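Local coordinates for protein NADPH-dependent aldehyde reductase YqhD (Escherichia coli, PDB 4QGS) that reduces a broad range of short-chain aldehydes to alcohols with NADPH, using one catalytic zinc ion per subunit and working as a homodimer, at residues A[240-245]-A[250-255]; A[306-311]-A[333-338]. One frame throughout, in Å; residues are numbered along the deposited sequence.

How the interactions relate
Both contacts belong to the C-terminal, largely helical half of this iron-containing alcohol dehydrogenase family member, at separate places: their centres are 29 Å apart and their nearest atoms about 14 Å. In sequence they follow one another. Of the two, interaction 1 lies nearer the cofactor-binding site: the R252 side chain is about 8 Å from that of T193 and about 9 Å from that of Y190, both of which bind NADP(+). Interaction 2 lies away from the zinc and cofactor sites, its centre about 25 Å from that of the chain against 19 Å for interaction 1. Chemically they differ too, apolar helix packing in 240-245 with 250-255 and a salt bridge in 306-311 with 333-338.

Interaction 1 (A[240-245]-A[250-255]); sequences PKALKE and DVRANV
A242 and V251 carry a helical hairpin in which the end of helix 222-244 turns back against the start of helix 249-262. The two short segments run at 138° with a closest axis approach of 8.9 Å, and only four residues join them. This tight return brings the CA atoms of A242 and R252 within 5.8 Å, consistent with the small methyl of A242. V251 points toward the partner helix: CG1, anti to its own backbone N (chi1 164°), lies against both the A242 backbone and K241 CB, 3.7 Å from the latter, while CG2 runs along the K241 chain, with K241 CD 4.0 Å away. The K241 side chain crosses V251 at about a right angle and carries its NZ away to a salt bridge with D238. On the other flank R252 bends at chi2 and chi3, laying its CD 3.7 Å from A242 CB; its NH1 is bonded to the P246 carbonyl in the connecting turn, and V199 of helix 196-211 touches both A242 and R252. V255, one turn on from V251, adds CG2 at 4.2 Å from A242 CB. The closest approach between the two segments puts V251 CG1 3.4 Å from A242 N.

Interaction 2 (A[306-311]-A[333-338]); sequences EKRDTK and RIDAAI
A salt bridge between a connecting loop and a helix ties the link between helices 292-306 and 312-323 to helix 330-347, and it rests on R308 and D335. The grip is end-on: both terminal nitrogens of R308 donate to the same oxygen, NH2 to D335 OD1 at 2.9 Å and NH1 to D335 OD1 at 3.0 Å. Their N-H...O angles of 145° and 141° show two bent bonds, as expected when two donors share one acceptor. OD1 lies close to the guanidinium plane, but the carboxylate is turned 81° against that plane; NH2 meets OD1 nearly along its C-O axis, and NH1 comes from above the carboxylate. One guanidinium face rests on I334, whose CG2 is 3.8 Å from R308 NH1 and offset toward the rim of the group. R308 reaches this place with CG set between its backbone N and carbonyl carbon and a bend at chi3. Further bonds help to fix its rotation: NH1 also forms a salt bridge with D331, and NH2 a hydrogen bond with N305. A leucine in place of R308 would probably leave the carboxylates of D335 and D331 without their shared cation and take away the polar tie from this loop to helix 330-347. Next to the salt bridge, I334 packs on L315 and L316 of helix 312-323, while I338, one turn further along helix 330-347, touches P301 and W304 of helix 292-306.

Interaction 1 (A[240-245]-A[250-255])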
loop_
_atom_site.group_PDB
_atom_site.type_symbol
_atom_site.label_atom_id
_atom_site.label_comp_id
_atom_site.label_asym_id
_atom_site.label_seq_id
_atom_site.Cartn_x
_atom_site.Cartn_y
_atom_site.Cartn_z
ATOM N N PRO A 240 14.569 10.628 -3.462
ATOM C CA PRO A 240 15.817 10.833 -2.713
ATOM C C PRO A 240 15.842 12.170 -1.983
ATOM O O PRO A 240 16.427 12.266 -0.903
ATOM C CB PRO A 240 16.889 10.793 -3.805
ATOM C CG PRO A 240 16.291 9.956 -4.887
ATOM C CD PRO A 240 14.834 10.368 -4.887
ATOM N N LYS A 241 15.213 13.189 -2.559
ATOM C CA LYS A 241 15.178 14.495 -1.914
ATOM C C LYS A 241 14.366 14.479 -0.617
ATOM O O LYS A 241 14.608 15.285 0.276
ATOM C CB LYS A 241 14.593 15.541 -2.854
ATOM C CG LYS A 241 15.374 15.733 -4.124
ATOM C CD LYS A 241 14.684 16.801 -4.976
ATOM C CE LYS A 241 15.238 16.869 -6.378
ATOM N NZ LYS A 241 14.368 17.743 -7.223
ATOM N N ALA A 242 13.387 13.580 -0.523
ATOM C CA ALA A 242 12.534 13.541 0.662
ATOM C C ALA A 242 13.366 13.111 1.872
ATOM O O ALA A 242 13.063 13.468 3.009
ATOM C CB ALA A 242 11.345 12.607 0.448
ATOM N N LEU A 243 14.426 12.367 1.600
ATOM C CA LEU A 243 15.343 11.932 2.644
ATOM C C LEU A 243 16.321 13.051 3.015
ATOM O O LEU A 243 16.620 13.269 4.192
ATOM C CB LEU A 243 16.099 10.688 2.190
ATOM C CG LEU A 243 15.268 9.423 1.975
ATOM C CD1 LEU A 243 16.137 8.339 1.351
ATOM C CD2 LEU A 243 14.654 8.931 3.291
ATOM N N LYS A 244 16.806 13.764 2.004
ATOM C CA LYS A 244 17.811 14.819 2.193
ATOM C C LYS A 244 17.194 16.098 2.726
ATOM O O LYS A 244 17.835 16.860 3.464
ATOM C CB LYS A 244 18.531 15.118 0.875
ATOM C CG LYS A 244 19.414 13.977 0.383
ATOM C CD LYS A 244 19.764 14.134 -1.094
ATOM C CE LYS A 244 20.360 12.847 -1.654
ATOM N NZ LYS A 244 20.485 12.869 -3.134
ATOM N N GLU A 245 15.945 16.323 2.345
ATOM C CA GLU A 245 15.231 17.546 2.681
ATOM C C GLU A 245 13.840 17.230 3.217
ATOM O O GLU A 245 12.832 17.516 2.553
ATOM C CB GLU A 245 15.112 18.452 1.458
ATOM C CG GLU A 245 16.396 18.688 0.674
ATOM C CD GLU A 245 16.143 19.560 -0.551
ATOM O OE1 GLU A 245 15.655 20.693 -0.362
ATOM O OE2 GLU A 245 16.398 19.113 -1.695
ATOM N N ASP A 250 7.491 21.123 -1.179
ATOM C CA ASP A 250 7.246 20.736 -2.570
ATOM C C ASP A 250 7.677 19.297 -2.813
ATOM O O ASP A 250 6.972 18.525 -3.490
ATOM C CB ASP A 250 7.985 21.666 -3.541
ATOM C CG ASP A 250 7.311 23.021 -3.696
ATOM O OD1 ASP A 250 6.162 23.185 -3.233
ATOM O OD2 ASP A 250 7.940 23.920 -4.301
ATOM N N VAL A 251 8.834 18.944 -2.257
ATOM C CA VAL A 251 9.363 17.584 -2.363
ATOM C C VAL A 251 8.433 16.585 -1.701
ATOM O O VAL A 251 8.046 15.583 -2.325
ATOM C CB VAL A 251 10.769 17.472 -1.735
ATOM C CG1 VAL A 251 11.145 16.007 -1.501
ATOM C CG2 VAL A 251 11.786 18.144 -2.630
ATOM N N ARG A 252 8.052 16.858 -0.453
ATOM C CA ARG A 252 7.204 15.923 0.303
ATOM C C ARG A 252 5.809 15.820 -0.311
ATOM O O ARG A 252 5.184 14.758 -0.295
ATOM C CB ARG A 252 7.107 16.351 1.776
ATOM C CG ARG A 252 8.450 16.386 2.514
ATOM C CD ARG A 252 9.293 15.120 2.289
ATOM N NE ARG A 252 8.664 13.898 2.779
ATOM C CZ ARG A 252 8.839 13.405 4.001
ATOM N NH1 ARG A 252 9.617 14.044 4.874
ATOM N NH2 ARG A 252 8.244 12.274 4.352
ATOM N N ALA A 253 5.341 16.926 -0.875
ATOM C CA ALA A 253 4.055 16.944 -1.569
ATOM C C ALA A 253 4.085 16.073 -2.825
ATOM O O ALA A 253 3.175 15.263 -3.067
ATOM C CB ALA A 253 3.659 18.391 -1.929
ATOM N N ASN A 254 5.125 16.237 -3.640
ATOM C CA ASN A 254 5.236 15.426 -4.850
ATOM C C ASN A 254 5.335 13.951 -4.510
ATOM O O ASN A 254 4.750 13.115 -5.192
ATOM C CB ASN A 254 6.443 15.845 -5.690
ATOM C CG ASN A 254 6.145 17.037 -6.572
ATOM O OD1 ASN A 254 5.115 17.074 -7.242
ATOM N ND2 ASN A 254 7.045 18.010 -6.582
ATOM N N VAL A 255 6.067 13.612 -3.451
ATOM C CA VAL A 255 6.210 12.198 -3.124
ATOM C C VAL A 255 4.884 11.630 -2.607
ATOM O O VAL A 255 4.468 10.540 -3.003
ATOM C CB VAL A 255 7.349 11.974 -2.104
ATOM C CG1 VAL A 255 7.350 10.523 -1.630
ATOM C CG2 VAL A 255 8.664 12.336 -2.753
#

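Interaction 2 (A[306-311]-A[333-338])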
loop_
_atom_site.group_PDB
_atom_site.type_symbol
_atom_site.label_atom_id
_atom_site.label_comp_id
_atom_site.label_asym_id
_atom_site.label_seq_id
_atom_site.Cartn_x
_atom_site.Cartn_y
_atom_site.Cartn_z
ATOM N N GLU A 306 14.802 -12.843 -14.212
ATOM C CA GLU A 306 14.241 -14.155 -14.486
ATOM C C GLU A 306 13.128 -14.095 -15.541
ATOM O O GLU A 306 12.973 -15.011 -16.347
ATOM C CB GLU A 306 13.714 -14.773 -13.190
ATOM C CG GLU A 306 12.960 -16.073 -13.379
ATOM C CD GLU A 306 13.854 -17.195 -13.865
ATOM O OE1 GLU A 306 15.051 -17.208 -13.499
ATOM O OE2 GLU A 306 13.359 -18.051 -14.629
ATOM N N LYS A 307 12.359 -13.015 -15.525
ATOM C CA LYS A 307 11.211 -12.880 -16.406
ATOM C C LYS A 307 11.503 -11.936 -17.568
ATOM O O LYS A 307 10.589 -11.315 -18.130
ATOM C CB LYS A 307 9.996 -12.388 -15.614
ATOM C CG LYS A 307 9.533 -13.332 -14.519
ATOM C CD LYS A 307 9.192 -14.721 -15.063
ATOM C CE LYS A 307 8.007 -14.671 -16.030
ATOM N NZ LYS A 307 7.882 -15.949 -16.805
ATOM N N ARG A 308 12.775 -11.808 -17.926
ATOM C CA ARG A 308 13.163 -10.818 -18.928
ATOM C C ARG A 308 12.623 -11.178 -20.311
ATOM O O ARG A 308 12.528 -10.316 -21.178
ATOM C CB ARG A 308 14.683 -10.665 -18.980
ATOM C CG ARG A 308 15.427 -11.946 -19.348
ATOM C CD ARG A 308 16.902 -11.794 -19.055
ATOM N NE ARG A 308 17.517 -10.783 -19.903
ATOM C CZ ARG A 308 18.337 -9.835 -19.467
ATOM N NH1 ARG A 308 18.848 -8.960 -20.322
ATOM N NH2 ARG A 308 18.647 -9.753 -18.180
ATOM N N ASP A 309 12.272 -12.446 -20.508
ATOM C CA ASP A 309 11.664 -12.876 -21.767
ATOM C C ASP A 309 10.240 -12.337 -21.923
ATOM O O ASP A 309 9.944 -11.611 -22.872
ATOM C CB ASP A 309 11.648 -14.405 -21.864
ATOM C CG ASP A 309 13.030 -14.991 -22.033
ATOM O OD1 ASP A 309 13.848 -14.392 -22.764
ATOM O OD2 ASP A 309 13.304 -16.040 -21.415
ATOM N N THR A 310 9.351 -12.704 -21.007
ATOM C CA THR A 310 7.958 -12.298 -21.130
ATOM C C THR A 310 7.794 -10.802 -20.888
ATOM O O THR A 310 6.866 -10.192 -21.411
ATOM C CB THR A 310 7.043 -13.052 -20.149
ATOM O OG1 THR A 310 7.463 -12.792 -18.803
ATOM C CG2 THR A 310 7.091 -14.550 -20.398
ATOM N N LYS A 311 8.694 -10.211 -20.099
ATOM C CA LYS A 311 8.590 -8.783 -19.796
ATOM C C LYS A 311 9.443 -7.924 -20.717
ATOM O O LYS A 311 9.621 -6.732 -20.478
ATOM C CB LYS A 311 9.008 -8.514 -18.340
ATOM C CG LYS A 311 8.064 -9.087 -17.307
ATOM C CD LYS A 311 8.576 -8.739 -15.890
ATOM C CE LYS A 311 7.666 -9.309 -14.821
ATOM N NZ LYS A 311 6.295 -8.716 -14.856
ATOM N N ARG A 333 20.386 -2.997 -22.605
ATOM C CA ARG A 333 19.464 -1.972 -22.121
ATOM C C ARG A 333 18.660 -2.487 -20.921
ATOM O O ARG A 333 18.475 -1.769 -19.937
ATOM C CB ARG A 333 18.536 -1.506 -23.244
ATOM C CG ARG A 333 19.258 -0.786 -24.384
ATOM C CD ARG A 333 18.312 -0.515 -25.556
ATOM N NE ARG A 333 17.258 0.404 -25.152
ATOM C CZ ARG A 333 16.074 0.521 -25.742
ATOM N NH1 ARG A 333 15.760 -0.226 -26.796
ATOM N NH2 ARG A 333 15.200 1.397 -25.269
ATOM N N ILE A 334 18.200 -3.732 -21.004
ATOM C CA ILE A 334 17.450 -4.338 -19.908
ATOM C C ILE A 334 18.357 -4.501 -18.689
ATOM O O ILE A 334 17.960 -4.174 -17.564
ATOM C CB ILE A 334 16.854 -5.697 -20.322
ATOM C CG1 ILE A 334 15.768 -5.484 -21.381
ATOM C CG2 ILE A 334 16.299 -6.446 -19.111
ATOM C CD1 ILE A 334 15.213 -6.785 -21.974
ATOM N N ASP A 335 19.574 -4.993 -18.909
ATOM C CA ASP A 335 20.540 -5.115 -17.807
ATOM C C ASP A 335 20.769 -3.769 -17.134
ATOM O O ASP A 335 20.791 -3.686 -15.908
ATOM C CB ASP A 335 21.873 -5.683 -18.304
ATOM C CG ASP A 335 21.817 -7.181 -18.556
ATOM O OD1 ASP A 335 20.745 -7.795 -18.374
ATOM O OD2 ASP A 335 22.859 -7.748 -18.946
ATOM N N ALA A 336 20.924 -2.709 -17.928
ATOM C CA ALA A 336 21.173 -1.388 -17.359
ATOM C C ALA A 336 19.959 -0.873 -16.583
ATOM O O ALA A 336 20.120 -0.200 -15.562
ATOM C CB ALA A 336 21.573 -0.397 -18.449
ATOM N N ALA A 337 18.756 -1.194 -17.067
ATOM C CA ALA A 337 17.528 -0.764 -16.396
ATOM C C ALA A 337 17.375 -1.465 -15.058
ATOM O O ALA A 337 17.008 -0.848 -14.060
ATOM C CB ALA A 337 16.314 -1.030 -17.273
ATOM N N ILE A 338 17.656 -2.761 -15.038
ATOM C CA ILE A 338 17.606 -3.526 -13.795
ATOM C C ILE A 338 18.652 -2.988 -12.803
ATOM O O ILE A 338 18.359 -2.795 -11.616
ATOM C CB ILE A 338 17.820 -5.046 -14.060
ATOM C CG1 ILE A 338 16.629 -5.611 -14.831
ATOM C CG2 ILE A 338 17.990 -5.812 -12.758
ATOM C CD1 ILE A 338 16.775 -7.060 -15.260
#